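Galectin (Xenopus laevis, PDB 3WUC) binds galactose-containing sugars through a beta-sandwich lectin domain and probably recognises lactose and laminin, as galectins are expected to. Local coordinates at residues B[22-28]-B[129-135]; B[39-43]-B[118-124]; B[47-51]-B[63-67]; B[89-93]-B[102-106]. All blocks are in the same frame, centred on the assembly; numbering follows the deposited sequence. Where two conformers were deposited one is given.

Contact 1 of 4, residues B[22-28]-B[129-135]; sequences VEVRGRI and IELISIS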
loop_
_atom_site.group_PDB
_atom_site.type_symbol
_atom_site.label_atom_id
_atom_site.label_comp_id
_atom_site.label_asym_id
_atom_site.label_seq_id
_atom_site.Cartn_x
_atom_site.Cartn_y
_atom_site.Cartn_z
ATOM N N VAL B 22 10.099 -5.263 -7.521
ATOM C CA VAL B 22 9.032 -4.400 -7.967
ATOM C C VAL B 22 7.759 -5.150 -7.922
ATOM O O VAL B 22 7.622 -6.256 -8.459
ATOM C CB VAL B 22 9.310 -3.656 -9.299
ATOM C CG1 VAL B 22 9.584 -4.616 -10.452
ATOM C CG2 VAL B 22 8.224 -2.683 -9.627
ATOM N N GLU B 23 6.731 -4.489 -7.332
ATOM C CA GLU B 23 5.391 -5.005 -7.210
ATOM C C GLU B 23 4.438 -4.184 -8.108
ATOM O O GLU B 23 4.460 -2.974 -8.033
ATOM C CB GLU B 23 4.910 -4.861 -5.759
ATOM C CG GLU B 23 3.449 -5.244 -5.571
ATOM C CD GLU B 23 2.940 -4.975 -4.141
ATOM O OE1 GLU B 23 3.663 -5.447 -3.181
ATOM O OE2 GLU B 23 1.914 -4.173 -4.046
ATOM N N VAL B 24 3.687 -4.837 -8.979
ATOM C CA VAL B 24 2.745 -4.251 -9.940
ATOM C C VAL B 24 1.372 -4.824 -9.668
ATOM O O VAL B 24 1.168 -6.044 -9.740
ATOM C CB VAL B 24 3.176 -4.588 -11.414
ATOM C CG1 VAL B 24 2.213 -4.010 -12.420
ATOM C CG2 VAL B 24 4.602 -4.170 -11.663
ATOM N N ARG B 25 0.461 -3.946 -9.315
ATOM C CA ARG B 25 -0.962 -4.189 -9.240
ATOM C C ARG B 25 -1.715 -3.452 -10.312
ATOM O O ARG B 25 -1.438 -2.279 -10.560
ATOM C CB ARG B 25 -1.464 -3.732 -7.861
ATOM C CG ARG B 25 -0.937 -4.586 -6.779
ATOM C CD ARG B 25 -1.463 -4.141 -5.383
ATOM N NE ARG B 25 -2.884 -4.433 -5.242
ATOM C CZ ARG B 25 -3.585 -4.302 -4.109
ATOM N NH1 ARG B 25 -2.974 -3.917 -3.007
ATOM N NH2 ARG B 25 -4.871 -4.596 -4.101
ATOM N N GLY B 26 -2.633 -4.149 -10.923
ATOM C CA GLY B 26 -3.451 -3.546 -11.951
ATOM C C GLY B 26 -4.657 -4.338 -12.279
ATOM O O GLY B 26 -4.798 -5.451 -11.811
ATOM N N ARG B 27 -5.531 -3.785 -13.128
ATOM C CA ARG B 27 -6.776 -4.441 -13.493
ATOM C C ARG B 27 -6.647 -4.930 -14.967
ATOM O O ARG B 27 -6.443 -4.116 -15.875
ATOM C CB ARG B 27 -8.010 -3.546 -13.349
ATOM C CG ARG B 27 -9.284 -4.260 -13.733
ATOM C CD ARG B 27 -10.565 -3.443 -13.425
ATOM N NE ARG B 27 -10.708 -3.212 -11.969
ATOM C CZ ARG B 27 -11.272 -4.032 -11.065
ATOM N NH1 ARG B 27 -11.872 -5.195 -11.389
ATOM N NH2 ARG B 27 -11.263 -3.664 -9.786
ATOM N N ILE B 28 -6.794 -6.221 -15.168
ATOM C CA ILE B 28 -6.623 -6.819 -16.480
ATOM C C ILE B 28 -7.787 -6.364 -17.338
ATOM O O ILE B 28 -8.945 -6.369 -16.851
ATOM C CB ILE B 28 -6.579 -8.331 -16.422
ATOM C CG1 ILE B 28 -5.420 -8.800 -15.574
ATOM C CG2 ILE B 28 -6.462 -8.890 -17.866
ATOM C CD1 ILE B 28 -5.592 -10.205 -15.094
ATOM N N ILE B 129 -3.429 -4.014 -19.280
ATOM C CA ILE B 129 -3.696 -3.996 -17.842
ATOM C C ILE B 129 -3.533 -2.586 -17.354
ATOM O O ILE B 129 -2.566 -1.864 -17.704
ATOM C CB ILE B 129 -2.749 -5.028 -17.169
ATOM C CG1 ILE B 129 -2.935 -4.909 -15.635
ATOM C CG2 ILE B 129 -1.287 -4.797 -17.487
ATOM C CD1 ILE B 129 -2.192 -5.945 -14.795
ATOM N N GLU B 130 -4.476 -2.109 -16.563
ATOM C CA GLU B 130 -4.579 -0.767 -16.123
ATOM C C GLU B 130 -3.891 -0.616 -14.790
ATOM O O GLU B 130 -4.215 -1.387 -13.877
ATOM C CB GLU B 130 -6.054 -0.388 -16.032
ATOM C CG GLU B 130 -6.465 0.838 -15.324
ATOM C CD GLU B 130 -8.018 1.014 -15.422
ATOM O OE1 GLU B 130 -8.791 0.011 -15.677
ATOM O OE2 GLU B 130 -8.453 2.153 -15.242
ATOM N N LEU B 131 -2.979 0.315 -14.636
ATOM C CA LEU B 131 -2.255 0.478 -13.387
ATOM C C LEU B 131 -3.140 0.724 -12.188
ATOM O O LEU B 131 -3.998 1.595 -12.239
ATOM C CB LEU B 131 -1.274 1.654 -13.493
ATOM C CG LEU B 131 -0.340 1.840 -12.285
ATOM C CD1 LEU B 131 0.608 0.684 -12.032
ATOM C CD2 LEU B 131 0.380 3.190 -12.487
ATOM N N ILE B 132 -2.895 -0.014 -11.084
ATOM C CA ILE B 132 -3.416 0.340 -9.772
ATOM C C ILE B 132 -2.282 0.883 -8.931
ATOM O O ILE B 132 -2.445 1.960 -8.311
ATOM C CB ILE B 132 -4.143 -0.829 -9.098
ATOM C CG1 ILE B 132 -5.418 -1.150 -9.857
ATOM C CG2 ILE B 132 -4.453 -0.508 -7.642
ATOM C CD1 ILE B 132 -5.975 -2.494 -9.459
ATOM N N SER B 133 -1.140 0.186 -8.823
ATOM C CA SER B 133 -0.031 0.683 -8.056
ATOM C C SER B 133 1.238 -0.029 -8.485
ATOM O O SER B 133 1.197 -1.174 -8.984
ATOM C CB SER B 133 -0.223 0.584 -6.561
ATOM O OG SER B 133 -0.332 -0.806 -6.182
ATOM N N ILE B 134 2.323 0.664 -8.325
ATOM C CA ILE B 134 3.641 0.131 -8.468
ATOM C C ILE B 134 4.465 0.463 -7.227
ATOM O O ILE B 134 4.420 1.574 -6.759
ATOM C CB ILE B 134 4.349 0.611 -9.743
ATOM C CG1 ILE B 134 5.761 0.159 -9.762
ATOM C CG2 ILE B 134 4.370 2.126 -9.799
ATOM C CD1 ILE B 134 6.382 0.273 -11.127
ATOM N N SER B 135 5.101 -0.537 -6.643
ATOM C CA SER B 135 5.927 -0.340 -5.441
ATOM C C SER B 135 7.254 -0.988 -5.551
ATOM O O SER B 135 7.355 -2.102 -6.082
ATOM C CB SER B 135 5.151 -0.997 -4.215
ATOM O OG SER B 135 3.786 -0.544 -4.181
HETATM O O HOH W 1 2.284 -2.052 -5.819
HETATM O O HOH W 2 -8.807 -2.786 -16.914
#
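R25 faces I132 and S133 together, a classic beta bulge that illustrates how an antiparallel strand pair can absorb one extra residue in the five-stranded sheet of the galectin sandwich. Both amides donate to R25 O, I132 N at 2.7 Å and S133 N at 3.0 Å, tilted from its carbonyl plane toward the same face. The bulge swings I132 over G26, which has no side chain: with CG1 beside its own backbone N (chi1 -68°), I132 lays CD1 3.6 Å from G26 C, while I129 CD1 covers the opposite side of G26 CA at 3.9 Å. On the buried face, V22 CG2 meets I134 CG1 at 3.8 Å, with L124 beneath both.

The loose, solvent side lies at R27 and E130, where a water joins R27 O to E130 OE1 and the guanidinium turns to G87 and E89. The rest of that face is polar but covered: R25 and E23 of the third subunit form salt bridges to E23 and R25 respectively. Residues 133-135 continue the sheet into the second subunit. Another water donates to E23 O and E23 OE2 and accepts from S133 OG at 2.9 Å and S135 OG at 2.7 Å.

Contact 2 of 4, residues B[39-43]-B[118-124]; sequences LGTDS and IEVINYL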
loop_
_atom_site.group_PDB
_atom_site.type_symbol
_atom_site.label_atom_id
_atom_site.label_comp_id
_atom_site.label_asym_id
_atom_site.label_seq_id
_atom_site.Cartn_x
_atom_site.Cartn_y
_atom_site.Cartn_z
ATOM N N LEU B 39 9.767 -5.756 -18.351
ATOM C CA LEU B 39 10.909 -5.181 -17.640
ATOM C C LEU B 39 12.152 -5.180 -18.466
ATOM O O LEU B 39 12.487 -6.208 -19.102
ATOM C CB LEU B 39 11.158 -5.914 -16.283
ATOM C CG LEU B 39 10.030 -5.857 -15.246
ATOM C CD1 LEU B 39 8.875 -6.830 -15.493
ATOM C CD2 LEU B 39 10.742 -6.188 -13.960
ATOM N N GLY B 40 12.902 -4.070 -18.505
ATOM C CA GLY B 40 14.153 -4.072 -19.242
ATOM C C GLY B 40 14.781 -2.728 -19.239
ATOM O O GLY B 40 14.707 -1.991 -18.257
ATOM N N THR B 41 15.518 -2.461 -20.317
ATOM C CA THR B 41 16.159 -1.147 -20.464
ATOM C C THR B 41 15.400 -0.214 -21.328
ATOM O O THR B 41 15.555 1.021 -21.101
ATOM C CB THR B 41 17.637 -1.353 -20.915
ATOM O OG1 THR B 41 17.629 -1.932 -22.202
ATOM C CG2 THR B 41 18.296 -2.262 -20.170
ATOM N N ASP B 42 14.562 -0.663 -22.267
ATOM C CA ASP B 42 13.677 0.083 -23.129
ATOM C C ASP B 42 12.827 -0.940 -23.831
ATOM O O ASP B 42 12.959 -2.230 -23.598
ATOM C CB ASP B 42 14.525 0.963 -24.146
ATOM C CG ASP B 42 15.511 0.111 -25.024
ATOM O OD1 ASP B 42 15.075 -0.819 -25.657
ATOM O OD2 ASP B 42 16.709 0.351 -25.019
ATOM N N SER B 43 11.952 -0.526 -24.721
ATOM C CA SER B 43 10.980 -1.416 -25.302
ATOM C C SER B 43 11.623 -2.462 -26.271
ATOM O O SER B 43 11.022 -3.501 -26.571
ATOM C CB SER B 43 9.834 -0.684 -25.983
ATOM O OG SER B 43 10.344 -0.037 -27.132
ATOM N N ILE B 118 22.713 -7.471 -17.238
ATOM C CA ILE B 118 21.968 -6.232 -16.891
ATOM C C ILE B 118 22.114 -5.954 -15.417
ATOM O O ILE B 118 22.021 -6.815 -14.632
ATOM C CB ILE B 118 20.488 -6.325 -17.303
ATOM C CG1 ILE B 118 19.746 -5.010 -16.992
ATOM C CG2 ILE B 118 19.873 -7.546 -16.653
ATOM C CD1 ILE B 118 18.424 -4.925 -17.739
ATOM N N GLU B 119 22.406 -4.720 -15.037
ATOM C CA GLU B 119 22.576 -4.377 -13.629
ATOM C C GLU B 119 21.446 -3.480 -13.121
ATOM O O GLU B 119 21.270 -3.393 -11.961
ATOM C CB GLU B 119 23.923 -3.731 -13.331
ATOM C CG GLU B 119 25.049 -4.824 -13.287
ATOM C CD GLU B 119 24.764 -5.989 -12.250
ATOM O OE1 GLU B 119 24.543 -5.740 -11.007
ATOM O OE2 GLU B 119 24.769 -7.184 -12.647
ATOM N N VAL B 120 20.734 -2.829 -14.018
ATOM C CA VAL B 120 19.629 -1.904 -13.638
ATOM C C VAL B 120 18.502 -2.072 -14.599
ATOM O O VAL B 120 18.679 -1.994 -15.817
ATOM C CB VAL B 120 20.095 -0.432 -13.598
ATOM C CG1 VAL B 120 18.971 0.493 -13.170
ATOM C CG2 VAL B 120 21.278 -0.256 -12.686
ATOM N N ILE B 121 17.305 -2.301 -14.071
ATOM C CA ILE B 121 16.064 -2.217 -14.837
ATOM C C ILE B 121 15.469 -0.872 -14.737
ATOM O O ILE B 121 15.143 -0.361 -13.655
ATOM C CB ILE B 121 15.002 -3.289 -14.344
ATOM C CG1 ILE B 121 15.644 -4.682 -14.657
ATOM C CG2 ILE B 121 13.612 -3.072 -14.964
ATOM C CD1 ILE B 121 14.846 -5.752 -14.038
ATOM N N ASN B 122 15.452 -0.191 -15.835
ATOM C CA ASN B 122 14.908 1.127 -15.859
ATOM C C ASN B 122 13.556 1.311 -16.527
ATOM O O ASN B 122 12.875 2.355 -16.429
ATOM C CB ASN B 122 15.894 2.069 -16.555
ATOM C CG ASN B 122 16.980 2.584 -15.669
ATOM O OD1 ASN B 122 16.736 3.031 -14.504
ATOM N ND2 ASN B 122 18.197 2.483 -16.141
ATOM N N TYR B 123 13.128 0.324 -17.347
ATOM C CA TYR B 123 11.938 0.344 -18.062
ATOM C C TYR B 123 10.985 -0.742 -17.613
ATOM O O TYR B 123 11.389 -1.887 -17.432
ATOM C CB TYR B 123 12.234 0.091 -19.583
ATOM C CG TYR B 123 11.065 -0.022 -20.524
ATOM C CD1 TYR B 123 10.424 1.074 -21.114
ATOM C CD2 TYR B 123 10.571 -1.259 -20.914
ATOM C CE1 TYR B 123 9.398 0.963 -22.000
ATOM C CE2 TYR B 123 9.516 -1.392 -21.781
ATOM C CZ TYR B 123 8.922 -0.307 -22.368
ATOM O OH TYR B 123 7.857 -0.473 -23.224
ATOM N N LEU B 124 9.747 -0.283 -17.361
ATOM C CA LEU B 124 8.631 -1.176 -17.006
ATOM C C LEU B 124 7.380 -0.780 -17.736
ATOM O O LEU B 124 6.980 0.412 -17.744
ATOM C CB LEU B 124 8.429 -1.157 -15.482
ATOM C CG LEU B 124 7.452 -2.196 -14.876
ATOM C CD1 LEU B 124 7.877 -2.479 -13.456
ATOM C CD2 LEU B 124 6.027 -1.669 -15.006
HETATM O O HOH W 3 18.132 2.177 -19.396
#
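The ring of Y123 lies beneath the backbone of D42 and S43, a case of a tyrosine packing on a turning main chain. S43 N sits 3.8 Å above the ring plane, over its centre, and D42 C stands over the same face nearer the rim. At the far end S43 CB approaches Y123 OH at 3.4 Å, while near the root Y123 CB touches T41 C. The first torsion directs the ring along this turn, with CG opposite the backbone N (chi1 176°).

G40 holds the base of the ring in place. G40 N donates to Y123 O at 2.9 Å, and in return G40 O accepts from Y123 N at 2.9 Å and, weakly, from N122 N. Two residues thus face one, a classic beta bulge, set where strand 36-39 meets strand 120-127 in the larger sheet of the galectin beta-sandwich and where the chain turns its corner at G40 and T41.

Next to this polar centre, the side chains of L39 and I121 cross, CB to CG2 4.0 Å, and on the same side L39 also meets L124; F94 and V22 of the facing sheet lie against L39. At the outer margin, the T41 and I118 side chains run past each other in opposite directions, CG2 to CD1 3.6 Å, and a water links T41 O to N122 ND2. Beyond these, D42 OD1 accepts from R44 N and N45 ND2, fixing the turn above the ring, while N122 OD1 accepts from N15 N. L46 of the next strand packs against Y123.

Contact 3 of 4, residues B[47-51]-B[63-67]; sequences ICHCN and IVLNS. With GAL (beta-D-galactopyranose), chain D.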
loop_
_atom_site.group_PDB
_atom_site.type_symbol
_atom_site.label_atom_id
_atom_site.label_comp_id
_atom_site.label_asym_id
_atom_site.label_seq_id
_atom_site.Cartn_x
_atom_site.Cartn_y
_atom_site.Cartn_z
ATOM N N ILE B 47 14.534 -7.748 -20.369
ATOM C CA ILE B 47 15.072 -8.883 -19.612
ATOM C C ILE B 47 13.936 -9.806 -19.197
ATOM O O ILE B 47 14.237 -11.002 -19.024
ATOM C CB ILE B 47 15.928 -8.445 -18.376
ATOM C CG1 ILE B 47 16.857 -9.500 -17.894
ATOM C CG2 ILE B 47 15.068 -7.826 -17.266
ATOM C CD1 ILE B 47 18.011 -9.752 -18.852
ATOM N N CYS B 48 12.716 -9.286 -19.057
ATOM C CA CYS B 48 11.594 -10.149 -18.767
ATOM C C CYS B 48 10.317 -9.584 -19.331
ATOM O O CYS B 48 9.863 -8.531 -18.904
ATOM C CB CYS B 48 11.502 -10.357 -17.252
ATOM S SG CYS B 48 10.185 -11.572 -16.818
ATOM N N HIS B 49 9.752 -10.264 -20.316
ATOM C CA HIS B 49 8.409 -10.031 -20.831
ATOM C C HIS B 49 7.523 -11.112 -20.259
ATOM O O HIS B 49 7.795 -12.261 -20.516
ATOM C CB HIS B 49 8.454 -10.152 -22.360
ATOM C CG HIS B 49 7.134 -10.285 -23.076
ATOM N ND1 HIS B 49 6.218 -9.268 -23.242
ATOM C CD2 HIS B 49 6.620 -11.314 -23.806
ATOM C CE1 HIS B 49 5.221 -9.654 -24.001
ATOM N NE2 HIS B 49 5.451 -10.891 -24.371
ATOM N N CYS B 50 6.575 -10.758 -19.382
ATOM C CA CYS B 50 5.703 -11.723 -18.669
ATOM C C CYS B 50 4.335 -11.530 -19.261
ATOM O O CYS B 50 3.689 -10.527 -19.066
ATOM C CB CYS B 50 5.720 -11.378 -17.190
ATOM S SG CYS B 50 4.636 -12.436 -16.234
ATOM N N ASN B 51 3.896 -12.546 -20.025
ATOM C CA ASN B 51 2.788 -12.442 -20.867
ATOM C C ASN B 51 1.712 -13.547 -20.641
ATOM O O ASN B 51 1.620 -14.524 -21.379
ATOM C CB ASN B 51 3.246 -12.430 -22.326
ATOM C CG ASN B 51 2.143 -12.123 -23.364
ATOM O OD1 ASN B 51 2.267 -12.685 -24.514
ATOM N ND2 ASN B 51 1.103 -11.340 -23.055
ATOM N N ILE B 63 1.097 -18.866 -19.332
ATOM C CA ILE B 63 2.049 -17.762 -19.215
ATOM C C ILE B 63 3.193 -18.001 -20.170
ATOM O O ILE B 63 3.917 -19.014 -20.098
ATOM C CB ILE B 63 2.550 -17.562 -17.784
ATOM C CG1 ILE B 63 1.388 -17.428 -16.830
ATOM C CG2 ILE B 63 3.397 -16.321 -17.713
ATOM C CD1 ILE B 63 1.773 -17.343 -15.372
ATOM N N VAL B 64 3.462 -16.992 -21.052
ATOM C CA VAL B 64 4.640 -16.932 -21.863
ATOM C C VAL B 64 5.612 -15.927 -21.275
ATOM O O VAL B 64 5.170 -14.754 -21.044
ATOM C CB VAL B 64 4.280 -16.581 -23.325
ATOM C CG1 VAL B 64 5.506 -16.216 -24.123
ATOM C CG2 VAL B 64 3.579 -17.758 -24.001
ATOM N N LEU B 65 6.829 -16.351 -21.000
ATOM C CA LEU B 65 7.921 -15.444 -20.640
ATOM C C LEU B 65 8.955 -15.418 -21.777
ATOM O O LEU B 65 9.274 -16.430 -22.407
ATOM C CB LEU B 65 8.603 -15.817 -19.345
ATOM C CG LEU B 65 7.791 -15.976 -18.065
ATOM C CD1 LEU B 65 8.787 -16.392 -17.040
ATOM C CD2 LEU B 65 6.965 -14.754 -17.608
ATOM N N ASN B 66 9.511 -14.226 -22.033
ATOM C CA ASN B 66 10.604 -14.185 -23.006
ATOM C C ASN B 66 11.463 -12.990 -22.672
ATOM O O ASN B 66 11.147 -12.233 -21.768
ATOM C CB ASN B 66 10.034 -14.076 -24.452
ATOM C CG ASN B 66 10.957 -14.684 -25.487
ATOM O OD1 ASN B 66 12.140 -14.943 -25.244
ATOM N ND2 ASN B 66 10.377 -14.851 -26.700
ATOM N N SER B 67 12.562 -12.887 -23.396
ATOM C CA SER B 67 13.406 -11.704 -23.407
ATOM C C SER B 67 13.452 -11.152 -24.820
ATOM O O SER B 67 13.114 -11.797 -25.775
ATOM C CB SER B 67 14.786 -12.107 -22.957
ATOM O OG SER B 67 15.312 -13.217 -23.694
HETATM C C1 GAL D . 4.873 -13.004 -30.011
HETATM C C2 GAL D . 3.918 -11.886 -29.687
HETATM C C3 GAL D . 4.612 -10.806 -28.887
HETATM C C4 GAL D . 5.308 -11.439 -27.687
HETATM C C5 GAL D . 6.216 -12.585 -28.189
HETATM C C6 GAL D . 6.894 -13.259 -27.015
HETATM O O2 GAL D . 3.520 -11.309 -30.957
HETATM O O3 GAL D . 3.741 -9.751 -28.589
HETATM O O4 GAL D . 4.328 -11.869 -26.708
HETATM O O5 GAL D . 5.401 -13.548 -28.837
HETATM O O6 GAL D . 7.677 -14.375 -27.407
#
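H49 and N66 form a hydrogen-bonded antiparallel pair whose side chains rise on the same face, an example of how a galectin builds its carbohydrate site on the hairpin of strands 45-53 and 62-69. Backbone bonds set the register: H49 N donates to N66 O at 2.8 Å along a nearly straight line (171°), and N51 N donates to V64 O at 2.7 Å.

On the buried face, away from the sugar, C50 SG lies 4.3 Å from I63 CG2 and also meets L65, which packs on I110 and F112.

Within these strands H49 and N66 bond the galactose and N51 comes close; E76, R53, R34 and Y56 complete the site. H49 CG lies opposite its backbone N (chi1 165°), raising the imidazole so that NE2 shares a hydrogen bond with galactose O4 at 2.8 Å; ND1, bonded to D38 OD1, fixes the ring's rotation. N51 OD1, 3.1 Å from galactose O4, accepts from R34 and R53, and N51 ND2 donates to F35 O, fixing that amide. S67 N donates to N66 OD1 and D74 O accepts from N66 ND2, so both ends of the amide are held as ND2 reaches galactose O6 at 2.8 Å (168°).

Contact 4 of 4, residues B[89-93]-B[102-106]; sequences ETMLI and VHLPD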
loop_
_atom_site.group_PDB
_atom_site.type_symbol
_atom_site.label_atom_id
_atom_site.label_comp_id
_atom_site.label_asym_id
_atom_site.label_seq_id
_atom_site.Cartn_x
_atom_site.Cartn_y
_atom_site.Cartn_z
ATOM N N GLU B 89 -8.603 -7.533 -10.910
ATOM C CA GLU B 89 -7.307 -7.132 -10.400
ATOM C C GLU B 89 -6.349 -8.304 -10.303
ATOM O O GLU B 89 -6.720 -9.488 -10.184
ATOM C CB GLU B 89 -7.394 -6.403 -9.061
ATOM C CG GLU B 89 -8.435 -5.305 -8.922
ATOM C CD GLU B 89 -8.263 -4.506 -7.630
ATOM O OE1 GLU B 89 -7.300 -4.759 -6.808
ATOM O OE2 GLU B 89 -9.046 -3.536 -7.525
ATOM N N THR B 90 -5.041 -8.003 -10.421
ATOM C CA THR B 90 -4.026 -8.958 -10.273
ATOM C C THR B 90 -2.786 -8.280 -9.708
ATOM O O THR B 90 -2.725 -7.053 -9.637
ATOM C CB THR B 90 -3.698 -9.738 -11.545
ATOM O OG1 THR B 90 -2.863 -10.835 -11.253
ATOM C CG2 THR B 90 -2.898 -8.848 -12.526
ATOM N N MET B 91 -1.875 -9.039 -9.224
ATOM C CA MET B 91 -0.597 -8.547 -8.662
ATOM C C MET B 91 0.524 -9.476 -9.104
ATOM O O MET B 91 0.423 -10.687 -8.975
ATOM C CB MET B 91 -0.618 -8.465 -7.133
ATOM C CG MET B 91 0.648 -7.951 -6.575
ATOM S SD MET B 91 0.487 -7.611 -4.805
ATOM C CE MET B 91 0.241 -9.230 -4.190
ATOM N N LEU B 92 1.619 -8.902 -9.654
ATOM C CA LEU B 92 2.817 -9.629 -9.991
ATOM C C LEU B 92 4.001 -8.975 -9.313
ATOM O O LEU B 92 4.077 -7.732 -9.312
ATOM C CB LEU B 92 3.019 -9.647 -11.547
ATOM C CG LEU B 92 1.967 -10.449 -12.363
ATOM C CD1 LEU B 92 2.099 -10.133 -13.864
ATOM C CD2 LEU B 92 2.273 -11.909 -12.169
ATOM N N ILE B 93 4.877 -9.744 -8.724
ATOM C CA ILE B 93 6.053 -9.209 -8.031
ATOM C C ILE B 93 7.281 -9.805 -8.733
ATOM O O ILE B 93 7.350 -10.990 -9.003
ATOM C CB ILE B 93 6.041 -9.526 -6.531
ATOM C CG1 ILE B 93 4.816 -8.886 -5.943
ATOM C CG2 ILE B 93 7.285 -9.005 -5.920
ATOM C CD1 ILE B 93 4.641 -9.313 -4.500
ATOM N N VAL B 102 9.717 -14.409 -10.803
ATOM C CA VAL B 102 8.360 -13.886 -11.035
ATOM C C VAL B 102 7.433 -14.556 -9.979
ATOM O O VAL B 102 7.247 -15.795 -10.033
ATOM C CB VAL B 102 7.782 -14.130 -12.426
ATOM C CG1 VAL B 102 6.468 -13.445 -12.613
ATOM C CG2 VAL B 102 8.872 -13.743 -13.498
ATOM N N HIS B 103 6.977 -13.780 -8.992
ATOM C CA HIS B 103 6.015 -14.239 -7.983
ATOM C C HIS B 103 4.618 -14.071 -8.503
ATOM O O HIS B 103 4.092 -12.956 -8.671
ATOM C CB HIS B 103 6.133 -13.464 -6.689
ATOM C CG HIS B 103 7.419 -13.656 -5.982
ATOM N ND1 HIS B 103 7.606 -14.659 -5.042
ATOM C CD2 HIS B 103 8.635 -13.078 -6.153
ATOM C CE1 HIS B 103 8.844 -14.604 -4.580
ATOM N NE2 HIS B 103 9.489 -13.649 -5.230
ATOM N N LEU B 104 3.960 -15.172 -8.782
ATOM C CA LEU B 104 2.623 -15.188 -9.202
ATOM C C LEU B 104 1.644 -14.998 -7.983
ATOM O O LEU B 104 2.054 -15.417 -6.864
ATOM C CB LEU B 104 2.307 -16.512 -9.913
ATOM C CG LEU B 104 3.197 -16.920 -11.130
ATOM C CD1 LEU B 104 2.794 -18.195 -11.691
ATOM C CD2 LEU B 104 3.112 -15.784 -12.161
ATOM N N PRO B 105 0.410 -14.539 -8.251
ATOM C CA PRO B 105 -0.483 -14.194 -7.093
ATOM C C PRO B 105 -1.038 -15.431 -6.419
ATOM O O PRO B 105 -1.579 -15.267 -5.305
ATOM C CB PRO B 105 -1.573 -13.276 -7.663
ATOM C CG PRO B 105 -1.551 -13.644 -9.136
ATOM C CD PRO B 105 -0.141 -14.020 -9.505
ATOM N N ASP B 106 -0.871 -16.617 -6.999
ATOM C CA ASP B 106 -1.266 -17.877 -6.304
ATOM C C ASP B 106 -0.155 -18.410 -5.400
ATOM O O ASP B 106 -0.256 -19.561 -4.967
ATOM C CB ASP B 106 -1.699 -18.935 -7.339
ATOM C CG ASP B 106 -0.572 -19.301 -8.338
ATOM O OD1 ASP B 106 0.599 -18.848 -8.180
ATOM O OD2 ASP B 106 -0.876 -20.190 -9.215
HETATM O O HOH W 4 2.099 -11.764 -6.981
#
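I93 and H103 pair across the two strands, and the hydrogen bonding here illustrates how a ladder ends. H103 N donates to I93 O at 2.8 Å, whereas the return bond from I93 N to H103 O is long and weak at 3.3 Å. One step further the strands part, and a water takes over, donating to M91 O at 2.8 Å and to H103 O at 2.9 Å.

Packing continues where the backbone bonds stop. P105 turns its ring toward the other strand and sets CD 3.4 Å from M91 O, with CG near T90 OG1. On the interior side, L92 and L104 run side by side in the same direction, their CD2 atoms 4.0 Å apart; V102 CG1 lies more distantly against L92 CD2. On the other side, I93 CB and H103 CB meet at 3.9 Å.

H103 brings a polar ring to the contact. With CG beside its backbone N (chi1 -65°), the imidazole has I93 O in its plane at the ring's edge, and NE2 is held by D95 OD2. M91 and I93 also pack against R25 and E89 of the third subunit. With apolar side chains inward and a subunit neighbour outward, this is the 89-96/99-103 beta hairpin of the five-stranded sheet in the galectin sandwich.

How the contacts relate
The four contacts sample both sheets of one beta-sandwich. Contacts 1 and 4, with centres about 10 Å apart, share the five-stranded sheet, where strands 20-28 and 89-96 are neighbours joined by probable backbone hydrogen bonds from L92 N to V24 O and from T90 N to G26 O. Contacts 2 and 3, centres about 13 Å apart, belong to the larger, sugar-binding sheet and are linked by another probable one, from L39 N to C48 O. The core closes between the sheets: L124 packs on V22 and I134, and C50 on L92 and V102. Along the chain, contact 1 encloses contact 2, which encloses contacts 3 and 4 in series. Thus contact 3 bears the galactose site, while contacts 1 and 4 meet neighbouring subunits.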